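PDB 2WA2: Non-structural protein 5 from Modoc virus, which probably methylates the cap of viral RNA at guanine N7 and at the ribose 2'-O, using S-adenosylmethionine as methyl donor. Local coordinates for residues D140-E145 and L174-R179; W180-Q185 and Q209-G214. The protein carries 4 engineered substitutions. All blocks are in the same frame, centred on the assembly; numbering follows the deposited sequence.

Both interactions use helix 163-183, at successive turns, and they touch each other where Ser-178 meets Phe-212 and Arg-211; their centres lie about 13 Å apart. Interaction 1 sets the helix against the loop that follows strand 133-136, and its loop side also receives the adenine of S-adenosylmethionine. Interaction 2 joins the end of the same helix to the end of helix 199-212, away from the ligand. Each is partly buried, with a valine or leucine of helix 163-183 on the inner side and an arginine toward solvent. The first contact is small and rests mainly on van der Waals packing between its segments, whereas the second adds a CH-pi contact and a salt bridge.

Interaction 1: residues D140-E145 and L174-R179; sequences DVTKME and LNVISR. Engineered in segment 140-145: Thr-142 (natural residue Arg). With SAM (S-adenosylmethionine), chain C.
In Val-176, CG1 stands anti to the backbone N (chi1 171°), which leaves CG2 beside that N, directed at the backbone of Thr-142, and turns CG1 to the neighbouring carbonyl of Val-141. Val-176 CG2 lies 3.7 Å from Thr-142 CA and almost as near its CB, while CG1 rests 3.8 Å from Val-141 O. Thr-142, an engineered residue, holds OG1 between its own N and carbonyl carbon (chi1 72°), a rotation that swings the hydroxyl to Asp-140 and leaves the methyl CG2 3.6 Å from N6 of S-adenosylmethionine. Thr-142 OG1 donates to Asp-140 OD1 at 2.7 Å, and Thr-142 N reaches the same oxygen in an Asx turn. Both donors come from one face of the carboxylate, well above its plane, and Lys-143 NZ in turn donates to Thr-142 OG1.

The oxygen so gripped is also the one that reads the adenine: N6 of S-adenosylmethionine donates to Asp-140 OD1 at 2.9 Å. Beside it, Val-141 N donates to the ring N1 at 2.8 Å, in a nearly straight bond. Val-141 sets its two methyls close to N1 and C2 of the base. Outward, the guanidinium of Arg-179 turns an edge to Thr-142 O, but the 4.1 Å from NH1 makes this only a loose approach. Pairing of adenine N1 and N6 with a backbone N-H and an acidic side chain is characteristic of the adenine pocket in Rossmann-like methyltransferases of the FtsJ family.

Interaction 2: residues W180-Q185 and Q209-G214; sequences WLEYNQ and QARFGG. Engineered in segment 209-214: Ala-210 (natural residue Arg).
Leu-181 and Glu-182 meet Phe-212 and Arg-211 where helices 163-183 and 199-212 both come to their ends, two neighbouring helices of the Rossmann-like methyltransferase fold that are linked in sequence through strand 188-193. At the start of the first segment, Trp-180 points away from helix 199-212, toward strand 86-89 of the central sheet, and packs edge-to-face with Phe-147. Leu-181 faces helix 199-212. Its CB sits over the middle of the Phe-212 ring, 3.5 Å from the centroid and only 4° off the ring normal, a CH-pi contact. Farther along the same side chain, Leu-181 CD1 lies 3.5 Å from Phe-212 CD2, so the leucine follows the ring from its centre to one side.

Glu-182 brings both backbone and side chain. Its N approaches Phe-212 CE1 obliquely at 3.7 Å, and its side chain, with CG anti to the backbone N (chi1 -168°) and extended beyond, runs out to Arg-211. There Arg-211 NH2 donates to Glu-182 OE1 at 2.8 Å, a salt bridge along the outer side of the contact. Asn-184, the first residue to leave the helical conformation, turns its ND2 to Trp-180 O in a weak bond and to Phe-147 O, while OD1 accepts from Ala-149 N.

Across the contact, the Phe-212 ring is sandwiched, with Leu-181 CB over one face and Arg-211 CB over the other. A bend at chi3 folds Arg-211 back, so that the rim atom Phe-212 CZ lies against one face of its guanidinium, 3.3 Å from that plane and over its centre; the two groups are tilted and do not stack. In the salt bridge Glu-182 OE1 lies almost in the guanidinium plane, yet Arg-211 NH2 approaches it from above the carboxylate, the two flat groups standing 84° apart.

Interaction 1: residues D140-E145 and L174-R179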
ATOM      1  N   ASP A 140      12.100  -3.603  12.484  1.00 12.27           N
ATOM      2  CA  ASP A 140      11.730  -2.285  11.983  1.00 12.26           C
ATOM      3  C   ASP A 140      12.262  -2.240  10.548  1.00 13.00           C
ATOM      4  O   ASP A 140      13.478  -2.117  10.317  1.00 12.16           O
ATOM      5  CB  ASP A 140      12.367  -1.188  12.827  1.00 12.04           C
ATOM      6  CG  ASP A 140      12.014   0.222  12.339  1.00 12.34           C
ATOM      7  OD1 ASP A 140      11.404   0.376  11.231  1.00 12.43           O
ATOM      8  OD2 ASP A 140      12.353   1.170  13.075  1.00 13.08           O
ATOM      9  N   VAL A 141      11.351  -2.318   9.590  1.00 12.95           N
ATOM     10  CA  VAL A 141      11.774  -2.412   8.190  1.00 15.00           C
ATOM     11  C   VAL A 141      12.387  -1.122   7.691  1.00 14.77           C
ATOM     12  O   VAL A 141      13.147  -1.153   6.740  1.00 15.78           O
ATOM     13  CB  VAL A 141      10.651  -2.890   7.219  1.00 15.98           C
ATOM     14  CG1 VAL A 141      10.062  -4.250   7.653  1.00 16.53           C
ATOM     15  CG2 VAL A 141       9.602  -1.821   7.055  1.00 15.42           C
ATOM     16  N   THR A 142      12.094   0.012   8.326  1.00 15.52           N
ATOM     17  CA  THR A 142      12.734   1.261   7.931  1.00 16.31           C
ATOM     18  C   THR A 142      14.250   1.267   8.191  1.00 17.45           C
ATOM     19  O   THR A 142      14.959   2.168   7.704  1.00 17.47           O
ATOM     20  CB  THR A 142      12.112   2.525   8.595  1.00 16.21           C
ATOM     21  OG1 THR A 142      12.476   2.557   9.978  1.00 17.52           O
ATOM     22  CG2 THR A 142      10.576   2.569   8.431  1.00 16.22           C
ATOM     23  N   LYS A 143      14.733   0.275   8.944  1.00 18.57           N
ATOM     24  CA  LYS A 143      16.137   0.173   9.323  1.00 20.41           C
ATOM     25  C   LYS A 143      16.788  -1.109   8.786  1.00 21.16           C
ATOM     26  O   LYS A 143      17.875  -1.491   9.206  1.00 20.83           O
ATOM     27  CB  LYS A 143      16.276   0.238  10.860  1.00 20.53           C
ATOM     28  CG  LYS A 143      15.577   1.438  11.547  1.00 21.76           C
ATOM     29  CD  LYS A 143      16.377   2.728  11.400  1.00 26.27           C
ATOM     30  CE  LYS A 143      15.579   3.937  11.863  1.00 28.22           C
ATOM     31  NZ  LYS A 143      14.705   4.396  10.754  1.00 28.56           N
ATOM     32  N   MET A 144      16.122  -1.794   7.872  1.00 22.15           N
ATOM     33  CA  MET A 144      16.659  -3.037   7.334  1.00 23.88           C
ATOM     34  C   MET A 144      17.470  -2.757   6.072  1.00 23.37           C
ATOM     35  O   MET A 144      17.118  -1.916   5.229  1.00 22.18           O
ATOM     36  CB  MET A 144      15.515  -4.011   7.051  1.00 23.82           C
ATOM     37  CG  MET A 144      15.828  -5.536   6.994  1.00 26.41           C
ATOM     38  SD  MET A 144      14.371  -6.439   6.343  1.00 30.79           S
ATOM     39  CE  MET A 144      13.172  -5.346   6.949  1.00 22.06           C
ATOM     40  N   GLU A 145      18.577  -3.462   5.970  1.00 23.01           N
ATOM     41  CA  GLU A 145      19.396  -3.472   4.786  1.00 23.69           C
ATOM     42  C   GLU A 145      18.618  -4.142   3.635  1.00 22.41           C
ATOM     43  O   GLU A 145      18.138  -5.279   3.780  1.00 22.06           O
ATOM     44  CB  GLU A 145      20.682  -4.250   5.128  1.00 24.49           C
ATOM     45  CG  GLU A 145      21.580  -4.591   3.953  1.00 28.85           C
ATOM     46  CD  GLU A 145      22.499  -3.457   3.573  1.00 32.75           C
ATOM     47  OE1 GLU A 145      23.405  -3.701   2.749  1.00 37.24           O
ATOM     48  OE2 GLU A 145      22.320  -2.326   4.075  1.00 32.53           O
ATOM     49  N   LEU A 174       8.228   5.633   1.401  1.00 13.50           N
ATOM     50  CA  LEU A 174       8.743   5.847   0.045  1.00 12.21           C
ATOM     51  C   LEU A 174      10.284   5.921   0.004  1.00 12.59           C
ATOM     52  O   LEU A 174      10.903   5.326  -0.880  1.00 11.07           O
ATOM     53  CB  LEU A 174       8.115   7.091  -0.574  1.00 12.60           C
ATOM     54  CG  LEU A 174       6.584   6.953  -0.803  1.00 12.41           C
ATOM     55  CD1 LEU A 174       6.030   8.181  -1.499  1.00 13.63           C
ATOM     56  CD2 LEU A 174       6.189   5.645  -1.581  1.00 14.26           C
ATOM     57  N   ASN A 175      10.877   6.647   0.951  1.00 12.38           N
ATOM     58  CA  ASN A 175      12.336   6.706   1.064  1.00 15.19           C
ATOM     59  C   ASN A 175      12.961   5.303   1.283  1.00 14.82           C
ATOM     60  O   ASN A 175      13.967   4.940   0.651  1.00 14.71           O
ATOM     61  CB  ASN A 175      12.758   7.721   2.138  1.00 16.80           C
ATOM     62  CG  ASN A 175      14.249   7.910   2.193  1.00 23.79           C
ATOM     63  OD1 ASN A 175      14.886   7.530   3.172  1.00 32.27           O
ATOM     64  ND2 ASN A 175      14.838   8.443   1.107  1.00 27.53           N
ATOM     65  N   VAL A 176      12.343   4.502   2.142  1.00 15.55           N
ATOM     66  CA  VAL A 176      12.808   3.133   2.384  1.00 15.07           C
ATOM     67  C   VAL A 176      12.675   2.278   1.112  1.00 15.16           C
ATOM     68  O   VAL A 176      13.631   1.608   0.667  1.00 14.68           O
ATOM     69  CB  VAL A 176      12.041   2.497   3.562  1.00 16.81           C
ATOM     70  CG1 VAL A 176      12.358   1.018   3.677  1.00 16.83           C
ATOM     71  CG2 VAL A 176      12.362   3.266   4.855  1.00 17.91           C
ATOM     72  N   ILE A 177      11.490   2.302   0.518  1.00 13.62           N
ATOM     73  CA  ILE A 177      11.229   1.544  -0.700  1.00 14.35           C
ATOM     74  C   ILE A 177      12.189   1.950  -1.833  1.00 14.00           C
ATOM     75  O   ILE A 177      12.668   1.082  -2.552  1.00 13.96           O
ATOM     76  CB  ILE A 177       9.735   1.669  -1.152  1.00 14.88           C
ATOM     77  CG1 ILE A 177       8.810   0.967  -0.151  1.00 16.25           C
ATOM     78  CG2 ILE A 177       9.530   1.189  -2.630  1.00 15.52           C
ATOM     79  CD1 ILE A 177       9.124  -0.510   0.171  1.00 19.47           C
ATOM     80  N   SER A 178      12.481   3.243  -1.969  1.00 13.85           N
ATOM     81  CA  SER A 178      13.439   3.694  -3.006  1.00 14.66           C
ATOM     82  C   SER A 178      14.794   2.970  -2.908  1.00 15.21           C
ATOM     83  O   SER A 178      15.386   2.624  -3.931  1.00 14.97           O
ATOM     84  CB  SER A 178      13.613   5.214  -3.007  1.00 15.64           C
ATOM     85  OG  SER A 178      12.409   5.800  -3.476  1.00 15.77           O
ATOM     86  N   ARG A 179      15.253   2.710  -1.680  1.00 15.25           N
ATOM     87  CA  ARG A 179      16.501   1.967  -1.475  1.00 16.19           C
ATOM     88  C   ARG A 179      16.389   0.533  -1.989  1.00 15.34           C
ATOM     89  O   ARG A 179      17.324  -0.002  -2.622  1.00 16.51           O
ATOM     90  CB  ARG A 179      16.895   1.970   0.006  1.00 16.93           C
ATOM     91  CG  ARG A 179      17.298   3.340   0.502  1.00 21.22           C
ATOM     92  CD  ARG A 179      17.422   3.334   2.007  1.00 30.88           C
ATOM     93  NE  ARG A 179      17.502   4.699   2.512  1.00 38.71           N
ATOM     94  CZ  ARG A 179      16.926   5.120   3.635  1.00 40.69           C
ATOM     95  NH1 ARG A 179      16.212   4.278   4.387  1.00 41.69           N
ATOM     96  NH2 ARG A 179      17.067   6.393   3.994  1.00 41.71           N
TER
HETATM   97  N   SAM C1248      -0.624  -6.440   4.007  1.00 23.39           N
HETATM   98  CA  SAM C1248      -1.116  -6.709   5.399  1.00 24.29           C
HETATM   99  C   SAM C1248      -2.006  -7.956   5.417  1.00 24.97           C
HETATM  100  O   SAM C1248      -2.426  -8.411   4.347  1.00 25.38           O
HETATM  101  OXT SAM C1248      -2.345  -8.532   6.468  1.00 24.87           O
HETATM  102  CB  SAM C1248      -1.899  -5.508   5.928  1.00 23.99           C
HETATM  103  CG  SAM C1248      -1.031  -4.293   6.229  1.00 24.34           C
HETATM  104  SD  SAM C1248      -0.368  -4.491   7.892  1.00 25.31           S
HETATM  105  CE  SAM C1248      -1.743  -3.750   8.828  1.00 27.50           C
HETATM  106  C5' SAM C1248       0.789  -3.113   8.028  1.00 20.87           C
HETATM  107  C4' SAM C1248       1.799  -3.518   9.102  1.00 16.88           C
HETATM  108  O4' SAM C1248       3.005  -2.806   8.993  1.00 16.45           O
HETATM  109  C3' SAM C1248       1.273  -3.232  10.507  1.00 16.66           C
HETATM  110  O3' SAM C1248       0.955  -4.471  11.091  1.00 16.66           O
HETATM  111  C2' SAM C1248       2.424  -2.575  11.247  1.00 17.71           C
HETATM  112  O2' SAM C1248       2.641  -3.228  12.473  1.00 16.23           O
HETATM  113  C1' SAM C1248       3.590  -2.797  10.280  1.00 14.08           C
HETATM  114  N9  SAM C1248       4.622  -1.771  10.382  1.00 14.87           N
HETATM  115  C8  SAM C1248       4.427  -0.415  10.499  1.00 13.87           C
HETATM  116  N7  SAM C1248       5.619   0.190  10.546  1.00 13.27           N
HETATM  117  C5  SAM C1248       6.567  -0.785  10.472  1.00 13.91           C
HETATM  118  C6  SAM C1248       7.962  -0.738  10.481  1.00 12.88           C
HETATM  119  N6  SAM C1248       8.623   0.399  10.602  1.00 14.54           N
HETATM  120  N1  SAM C1248       8.663  -1.922  10.354  1.00 13.45           N
HETATM  121  C2  SAM C1248       8.014  -3.122  10.245  1.00 12.12           C
HETATM  122  N3  SAM C1248       6.635  -3.193  10.236  1.00 13.47           N
HETATM  123  C4  SAM C1248       5.946  -2.017  10.361  1.00 13.37           C

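Interaction 2: residues W180-Q185 and Q209-G214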
ATOM      1  N   TRP A 180      15.253  -0.094  -1.732  1.00 14.37           N
ATOM      2  CA  TRP A 180      15.007  -1.435  -2.252  1.00 15.10           C
ATOM      3  C   TRP A 180      14.985  -1.471  -3.788  1.00 15.79           C
ATOM      4  O   TRP A 180      15.565  -2.372  -4.397  1.00 16.02           O
ATOM      5  CB  TRP A 180      13.714  -2.001  -1.682  1.00 14.14           C
ATOM      6  CG  TRP A 180      13.871  -2.427  -0.219  1.00 15.85           C
ATOM      7  CD1 TRP A 180      13.806  -1.638   0.906  1.00 15.93           C
ATOM      8  CD2 TRP A 180      14.127  -3.756   0.238  1.00 13.79           C
ATOM      9  NE1 TRP A 180      14.009  -2.415   2.046  1.00 16.52           N
ATOM     10  CE2 TRP A 180      14.199  -3.716   1.662  1.00 16.18           C
ATOM     11  CE3 TRP A 180      14.307  -4.979  -0.417  1.00 17.83           C
ATOM     12  CZ2 TRP A 180      14.426  -4.866   2.435  1.00 15.76           C
ATOM     13  CZ3 TRP A 180      14.541  -6.121   0.353  1.00 18.43           C
ATOM     14  CH2 TRP A 180      14.606  -6.047   1.766  1.00 16.05           C
ATOM     15  N   LEU A 181      14.311  -0.499  -4.394  1.00 15.90           N
ATOM     16  CA  LEU A 181      14.196  -0.411  -5.846  1.00 16.91           C
ATOM     17  C   LEU A 181      15.541  -0.098  -6.515  1.00 18.47           C
ATOM     18  O   LEU A 181      15.826  -0.600  -7.605  1.00 18.56           O
ATOM     19  CB  LEU A 181      13.153   0.661  -6.229  1.00 16.09           C
ATOM     20  CG  LEU A 181      11.725   0.378  -5.738  1.00 15.58           C
ATOM     21  CD1 LEU A 181      10.656   1.289  -6.365  1.00 15.22           C
ATOM     22  CD2 LEU A 181      11.301  -1.081  -5.850  1.00 17.98           C
ATOM     23  N   GLU A 182      16.333   0.751  -5.874  1.00 19.72           N
ATOM     24  CA  GLU A 182      17.700   1.072  -6.311  1.00 22.40           C
ATOM     25  C   GLU A 182      18.567  -0.181  -6.269  1.00 22.45           C
ATOM     26  O   GLU A 182      19.274  -0.454  -7.231  1.00 22.46           O
ATOM     27  CB  GLU A 182      18.302   2.162  -5.416  1.00 22.64           C
ATOM     28  CG  GLU A 182      19.596   2.827  -5.892  1.00 25.67           C
ATOM     29  CD  GLU A 182      19.854   4.150  -5.154  1.00 26.64           C
ATOM     30  OE1 GLU A 182      18.940   4.608  -4.411  1.00 33.92           O
ATOM     31  OE2 GLU A 182      20.958   4.743  -5.307  1.00 34.64           O
ATOM     32  N   TYR A 183      18.465  -0.955  -5.181  1.00 22.54           N
ATOM     33  CA  TYR A 183      19.242  -2.182  -5.014  1.00 23.23           C
ATOM     34  C   TYR A 183      18.827  -3.280  -6.006  1.00 23.25           C
ATOM     35  O   TYR A 183      19.676  -4.023  -6.506  1.00 23.60           O
ATOM     36  CB  TYR A 183      19.139  -2.688  -3.566  1.00 24.24           C
ATOM     37  CG  TYR A 183      20.069  -3.837  -3.208  1.00 25.20           C
ATOM     38  CD1 TYR A 183      21.317  -3.599  -2.617  1.00 29.59           C
ATOM     39  CD2 TYR A 183      19.695  -5.170  -3.438  1.00 26.00           C
ATOM     40  CE1 TYR A 183      22.178  -4.662  -2.277  1.00 28.62           C
ATOM     41  CE2 TYR A 183      20.551  -6.235  -3.108  1.00 26.46           C
ATOM     42  CZ  TYR A 183      21.788  -5.968  -2.534  1.00 27.77           C
ATOM     43  OH  TYR A 183      22.639  -7.015  -2.218  1.00 27.87           O
ATOM     44  N   ASN A 184      17.532  -3.370  -6.300  1.00 21.93           N
ATOM     45  CA  ASN A 184      17.003  -4.430  -7.134  1.00 22.07           C
ATOM     46  C   ASN A 184      16.508  -3.893  -8.468  1.00 22.05           C
ATOM     47  O   ASN A 184      15.311  -3.866  -8.721  1.00 21.32           O
ATOM     48  CB  ASN A 184      15.873  -5.169  -6.412  1.00 22.07           C
ATOM     49  CG  ASN A 184      16.357  -5.929  -5.211  1.00 22.96           C
ATOM     50  OD1 ASN A 184      17.115  -6.885  -5.344  1.00 21.59           O
ATOM     51  ND2 ASN A 184      15.914  -5.515  -4.020  1.00 22.90           N
ATOM     52  N   GLN A 185      17.452  -3.456  -9.302  1.00 23.21           N
ATOM     53  CA  GLN A 185      17.171  -2.947 -10.647  1.00 24.11           C
ATOM     54  C   GLN A 185      16.127  -3.788 -11.381  1.00 22.99           C
ATOM     55  O   GLN A 185      16.298  -4.998 -11.558  1.00 23.42           O
ATOM     56  CB  GLN A 185      18.470  -2.878 -11.460  1.00 24.85           C
ATOM     57  CG  GLN A 185      19.487  -1.881 -10.897  1.00 29.39           C
ATOM     58  CD  GLN A 185      20.157  -1.075 -11.990  1.00 36.20           C
ATOM     59  OE1 GLN A 185      21.280  -1.386 -12.420  1.00 39.24           O
ATOM     60  NE2 GLN A 185      19.458  -0.048 -12.475  1.00 37.42           N
ATOM     61  N   GLN A 209       8.749   7.438  -9.847  1.00 13.55           N
ATOM     62  CA  GLN A 209       8.269   7.051 -11.165  1.00 12.12           C
ATOM     63  C   GLN A 209       9.340   7.357 -12.251  1.00 13.21           C
ATOM     64  O   GLN A 209       9.491   6.570 -13.202  1.00 13.31           O
ATOM     65  CB  GLN A 209       6.955   7.782 -11.481  1.00 12.08           C
ATOM     66  CG  GLN A 209       6.377   7.390 -12.848  1.00 12.21           C
ATOM     67  CD  GLN A 209       5.162   8.225 -13.198  1.00 12.75           C
ATOM     68  OE1 GLN A 209       5.210   9.451 -13.166  1.00 13.94           O
ATOM     69  NE2 GLN A 209       4.064   7.556 -13.479  1.00 11.92           N
ATOM     70  N   ALA A 210      10.021   8.509 -12.120  1.00 13.20           N
ATOM     71  CA  ALA A 210      11.146   8.920 -12.999  1.00 14.59           C
ATOM     72  C   ALA A 210      12.295   7.920 -12.934  1.00 15.06           C
ATOM     73  O   ALA A 210      12.933   7.616 -13.948  1.00 15.77           O
ATOM     74  CB  ALA A 210      11.670  10.292 -12.629  1.00 14.30           C
ATOM     75  N   ARG A 211      12.552   7.399 -11.736  1.00 15.27           N
ATOM     76  CA  ARG A 211      13.679   6.485 -11.529  1.00 15.14           C
ATOM     77  C   ARG A 211      13.360   5.034 -11.866  1.00 15.75           C
ATOM     78  O   ARG A 211      14.212   4.297 -12.401  1.00 16.24           O
ATOM     79  CB  ARG A 211      14.155   6.590 -10.058  1.00 15.15           C
ATOM     80  CG  ARG A 211      14.716   7.965  -9.638  1.00 13.63           C
ATOM     81  CD  ARG A 211      15.044   7.979  -8.117  1.00 16.35           C
ATOM     82  NE  ARG A 211      16.108   7.014  -7.853  1.00 19.48           N
ATOM     83  CZ  ARG A 211      16.489   6.633  -6.636  1.00 21.64           C
ATOM     84  NH1 ARG A 211      15.864   7.106  -5.558  1.00 18.33           N
ATOM     85  NH2 ARG A 211      17.491   5.765  -6.510  1.00 21.15           N
ATOM     86  N   PHE A 212      12.145   4.604 -11.518  1.00 15.27           N
ATOM     87  CA  PHE A 212      11.774   3.197 -11.495  1.00 15.39           C
ATOM     88  C   PHE A 212      10.565   2.830 -12.357  1.00 15.36           C
ATOM     89  O   PHE A 212      10.176   1.660 -12.406  1.00 16.63           O
ATOM     90  CB  PHE A 212      11.469   2.813 -10.030  1.00 16.34           C
ATOM     91  CG  PHE A 212      12.565   3.210  -9.041  1.00 15.40           C
ATOM     92  CD1 PHE A 212      13.888   2.784  -9.215  1.00 19.84           C
ATOM     93  CD2 PHE A 212      12.269   3.993  -7.936  1.00 18.13           C
ATOM     94  CE1 PHE A 212      14.896   3.137  -8.301  1.00 19.35           C
ATOM     95  CE2 PHE A 212      13.282   4.349  -7.021  1.00 19.91           C
ATOM     96  CZ  PHE A 212      14.589   3.911  -7.227  1.00 20.12           C
ATOM     97  N   GLY A 213       9.924   3.821 -12.967  1.00 14.62           N
ATOM     98  CA  GLY A 213       8.685   3.600 -13.748  1.00 14.82           C
ATOM     99  C   GLY A 213       7.461   3.392 -12.866  1.00 14.38           C
ATOM    100  O   GLY A 213       7.405   3.880 -11.743  1.00 14.53           O
ATOM    101  N   GLY A 214       6.465   2.673 -13.362  1.00 14.79           N
ATOM    102  CA  GLY A 214       5.278   2.379 -12.537  1.00 13.80           C
ATOM    103  C   GLY A 214       4.282   3.525 -12.511  1.00 13.58           C
ATOM    104  O   GLY A 214       4.393   4.475 -13.309  1.00 14.00           O
TER